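Local coordinates for Tll0287 protein (Thermosynechococcus elongatus, PDB 5B82) that binds a covalently attached heme c, its iron held by axial histidine and cysteine ligands, in a PAS-like domain, and probably serves a redox or sensing role, at residues T36-L41 and V129-R134. Numbering follows the deposited sequence.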
ATOM      1  N   THR A  36      -8.528   7.025   9.915  1.00 23.29           N
ATOM      2  CA  THR A  36      -8.591   5.856  10.780  1.00 21.01           C
ATOM      3  C   THR A  36      -8.603   4.552   9.986  1.00 24.72           C
ATOM      4  O   THR A  36      -7.857   3.624  10.307  1.00 19.66           O
ATOM      5  CB  THR A  36      -9.808   5.883  11.710  1.00 23.70           C
ATOM      6  OG1 THR A  36      -9.725   7.030  12.560  1.00 22.06           O
ATOM      7  CG2 THR A  36      -9.828   4.629  12.587  1.00 25.60           C
ATOM      8  N   ALA A  37      -9.437   4.490   8.949  1.00 21.69           N
ATOM      9  CA  ALA A  37      -9.547   3.285   8.131  1.00 21.62           C
ATOM     10  C   ALA A  37      -8.203   2.919   7.517  1.00 21.19           C
ATOM     11  O   ALA A  37      -7.781   1.750   7.566  1.00 24.48           O
ATOM     12  CB  ALA A  37     -10.592   3.481   7.025  1.00 19.39           C
ATOM     13  N   ILE A  38      -7.530   3.917   6.944  1.00 17.56           N
ATOM     14  CA  ILE A  38      -6.228   3.656   6.332  1.00 14.61           C
ATOM     15  C   ILE A  38      -5.189   3.196   7.366  1.00 19.77           C
ATOM     16  O   ILE A  38      -4.445   2.229   7.138  1.00 18.95           O
ATOM     17  CB  ILE A  38      -5.711   4.866   5.545  1.00 13.64           C
ATOM     18  CG1 ILE A  38      -6.654   5.142   4.363  1.00 24.85           C
ATOM     19  CG2 ILE A  38      -4.297   4.616   5.027  1.00 14.33           C
ATOM     20  CD1 ILE A  38      -6.955   3.902   3.535  1.00 20.96           C
ATOM     21  N   GLU A  39      -5.160   3.867   8.509  1.00 19.28           N
ATOM     22  CA  GLU A  39      -4.204   3.479   9.538  1.00 18.89           C
ATOM     23  C   GLU A  39      -4.456   2.050  10.047  1.00 27.38           C
ATOM     24  O   GLU A  39      -3.512   1.299  10.316  1.00 29.75           O
ATOM     25  CB  GLU A  39      -4.178   4.506  10.672  1.00 18.51           C
ATOM     26  CG  GLU A  39      -2.809   4.590  11.348  1.00 23.31           C
ATOM     27  CD  GLU A  39      -1.743   5.173  10.440  1.00 24.87           C
ATOM     28  OE1 GLU A  39      -2.089   5.885   9.459  1.00 25.56           O
ATOM     29  OE2 GLU A  39      -0.549   4.914  10.697  1.00 24.91           O
ATOM     30  N   GLN A  40      -5.729   1.665  10.145  1.00 28.72           N
ATOM     31  CA  GLN A  40      -6.099   0.308  10.553  1.00 27.47           C
ATOM     32  C   GLN A  40      -5.680  -0.721   9.517  1.00 26.85           C
ATOM     33  O   GLN A  40      -5.232  -1.822   9.867  1.00 30.16           O
ATOM     34  CB  GLN A  40      -7.607   0.207  10.788  1.00 34.20           C
ATOM     35  CG  GLN A  40      -8.066   0.745  12.124  1.00 36.77           C
ATOM     36  CD  GLN A  40      -9.582   0.834  12.231  1.00 42.78           C
ATOM     37  OE1 GLN A  40     -10.298   0.679  11.236  1.00 51.47           O
ATOM     38  NE2 GLN A  40     -10.077   1.091  13.439  1.00 39.37           N
ATOM     39  N   LEU A  41      -5.832  -0.368   8.244  0.50 25.80           N
ATOM     40  CA  LEU A  41      -5.361  -1.227   7.162  0.50 25.54           C
ATOM     41  C   LEU A  41      -3.839  -1.442   7.252  0.50 22.89           C
ATOM     42  O   LEU A  41      -3.336  -2.568   7.080  0.50 23.04           O
ATOM     43  CB  LEU A  41      -5.747  -0.618   5.812  0.50 25.11           C
ATOM     44  CG  LEU A  41      -5.527  -1.476   4.573  0.50 16.73           C
ATOM     45  CD1 LEU A  41      -6.305  -2.782   4.693  0.50 19.54           C
ATOM     46  CD2 LEU A  41      -5.938  -0.710   3.319  0.50 16.48           C
ATOM     47  N   VAL A 129     -11.699  15.109  -2.692  1.00 17.38           N
ATOM     48  CA  VAL A 129     -10.693  15.076  -1.618  1.00 16.09           C
ATOM     49  C   VAL A 129      -9.863  13.793  -1.717  1.00 27.09           C
ATOM     50  O   VAL A 129     -10.412  12.699  -1.830  1.00 23.59           O
ATOM     51  CB  VAL A 129     -11.360  15.145  -0.237  1.00 32.21           C
ATOM     52  CG1 VAL A 129     -10.327  15.310   0.824  1.00 36.09           C
ATOM     53  CG2 VAL A 129     -12.326  16.300  -0.168  1.00 33.93           C
ATOM     54  N   HIS A 130      -8.537  13.931  -1.675  1.00 17.54           N
ATOM     55  CA  HIS A 130      -7.643  12.797  -1.863  1.00 16.52           C
ATOM     56  C   HIS A 130      -6.716  12.706  -0.656  1.00 15.67           C
ATOM     57  O   HIS A 130      -6.058  13.680  -0.321  1.00 19.71           O
ATOM     58  CB  HIS A 130      -6.772  12.984  -3.107  1.00 14.48           C
ATOM     59  CG  HIS A 130      -7.530  13.370  -4.340  1.00 23.29           C
ATOM     60  ND1 HIS A 130      -7.988  12.445  -5.253  1.00 23.73           N
ATOM     61  CD2 HIS A 130      -7.882  14.581  -4.824  1.00 20.74           C
ATOM     62  CE1 HIS A 130      -8.593  13.071  -6.246  1.00 27.00           C
ATOM     63  NE2 HIS A 130      -8.540  14.369  -6.013  1.00 25.85           N
ATOM     64  N   TYR A 131      -6.654  11.538  -0.029  1.00 17.42           N
ATOM     65  CA  TYR A 131      -5.760  11.328   1.095  1.00 14.95           C
ATOM     66  C   TYR A 131      -4.741  10.283   0.701  1.00 20.53           C
ATOM     67  O   TYR A 131      -5.096   9.257   0.104  1.00 18.77           O
ATOM     68  CB  TYR A 131      -6.559  10.851   2.312  1.00 16.69           C
ATOM     69  CG  TYR A 131      -5.735  10.470   3.546  1.00 19.88           C
ATOM     70  CD1 TYR A 131      -5.135  11.444   4.341  1.00 20.63           C
ATOM     71  CD2 TYR A 131      -5.604   9.142   3.942  1.00 23.80           C
ATOM     72  CE1 TYR A 131      -4.411  11.105   5.486  1.00 18.38           C
ATOM     73  CE2 TYR A 131      -4.874   8.792   5.100  1.00 17.76           C
ATOM     74  CZ  TYR A 131      -4.290   9.782   5.859  1.00 17.93           C
ATOM     75  OH  TYR A 131      -3.574   9.442   7.003  1.00 21.56           O
ATOM     76  N   PHE A 132      -3.476  10.555   1.025  1.00 16.92           N
ATOM     77  CA  PHE A 132      -2.385   9.648   0.728  1.00 14.65           C
ATOM     78  C   PHE A 132      -1.631   9.375   2.020  1.00 14.72           C
ATOM     79  O   PHE A 132      -1.412  10.278   2.807  1.00 16.63           O
ATOM     80  CB  PHE A 132      -1.425  10.264  -0.283  1.00 12.15           C
ATOM     81  CG  PHE A 132      -2.094  10.656  -1.588  1.00 16.45           C
ATOM     82  CD1 PHE A 132      -2.214   9.742  -2.617  1.00 13.09           C
ATOM     83  CD2 PHE A 132      -2.592  11.936  -1.765  1.00 14.44           C
ATOM     84  CE1 PHE A 132      -2.847  10.095  -3.828  1.00 15.85           C
ATOM     85  CE2 PHE A 132      -3.217  12.304  -2.973  1.00 17.62           C
ATOM     86  CZ  PHE A 132      -3.339  11.381  -3.995  1.00 20.94           C
ATOM     87  N   ARG A 133      -1.221   8.132   2.209  1.00 12.61           N
ATOM     88  CA  ARG A 133      -0.485   7.774   3.416  1.00 16.39           C
ATOM     89  C   ARG A 133       0.671   6.874   3.014  1.00 16.98           C
ATOM     90  O   ARG A 133       0.477   5.828   2.387  1.00 19.88           O
ATOM     91  CB  ARG A 133      -1.422   7.117   4.440  1.00 16.86           C
ATOM     92  CG  ARG A 133      -0.857   7.058   5.901  1.00 15.01           C
ATOM     93  CD  ARG A 133      -0.156   5.758   6.179  1.00 23.24           C
ATOM     94  NE  ARG A 133       0.228   5.638   7.594  1.00 28.71           N
ATOM     95  CZ  ARG A 133       1.431   5.942   8.071  1.00 32.23           C
ATOM     96  NH1 ARG A 133       2.380   6.383   7.246  1.00 29.83           N
ATOM     97  NH2 ARG A 133       1.697   5.793   9.369  1.00 24.86           N
ATOM     98  N   ARG A 134       1.885   7.288   3.353  1.00 18.42           N
ATOM     99  CA  ARG A 134       3.061   6.526   2.941  1.00 17.76           C
ATOM    100  C   ARG A 134       3.112   5.128   3.566  1.00 15.80           C
ATOM    101  O   ARG A 134       2.609   4.894   4.668  1.00 18.73           O
ATOM    102  CB  ARG A 134       4.359   7.303   3.227  1.00 23.42           C
ATOM    103  CG  ARG A 134       5.052   6.937   4.524  1.00 22.38           C
ATOM    104  CD  ARG A 134       6.207   7.900   4.865  1.00 22.02           C
ATOM    105  NE  ARG A 134       7.458   7.612   4.169  1.00 24.79           N
ATOM    106  CZ  ARG A 134       8.185   8.525   3.527  1.00 23.81           C
ATOM    107  NH1 ARG A 134       7.777   9.789   3.480  1.00 22.11           N
ATOM    108  NH2 ARG A 134       9.322   8.177   2.934  1.00 20.55           N
TER
HETATM  109  O   HOH W   1      -3.962   6.999   7.871  1.00 18.56           O
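Glu-39 and Arg-133 meet in a side-on salt bridge, their side chains crossing at about a right angle. Arginine suits the place because NE and NH2 lie on one edge and match the two carboxylate oxygens. NH2 of Arg-133 gives the straighter bond, 2.8 Å to OE2 of Glu-39 at 164°, lying in the guanidinium plane and using the oxygen's syn lone pair. NE reaches OE1 of Glu-39 at 3.0 Å from a tilted position, because the two flat groups are turned 32° apart. A bend at chi2 turns this edge to the carboxylate, while NH1 is held by Gln-119 and, weakly, by the carbonyl of Arg-134. A water accepts from the Tyr-131 hydroxyl and donates to OE1 of Glu-39 (2.7 Å), which thus receives two bonds, from it and from NE of Arg-133. With the guanidinium gone, as in an alanine here, the Glu-39 carboxylate would probably lose its charged mate and be freer to turn.

Beside the salt bridge the contact is apolar. Ile-38, branched at CB, fits a buried place against Tyr-131 and Arg-133, two residues apart on the same face of the strand: its CB lies at the edge of the Tyr-131 ring, 4.0 Å from CE2, and its CG2 rests 3.9 Å from CB of Arg-133. Tyrosine suits its place by offering a hydrocarbon edge to the isoleucine and a hydroxyl to the water.

Helix 28-49 thus lies against one face of the antiparallel sheet, its 36-41 segment running at 26° to strand segment 129-134, with Ile-38 also touching Tyr-176 and Val-178 of strand 172-181. Phe-132 points to the other face, where it packs against helix 103-114, placing strand 128-136 between two helices of the PAS-like fold.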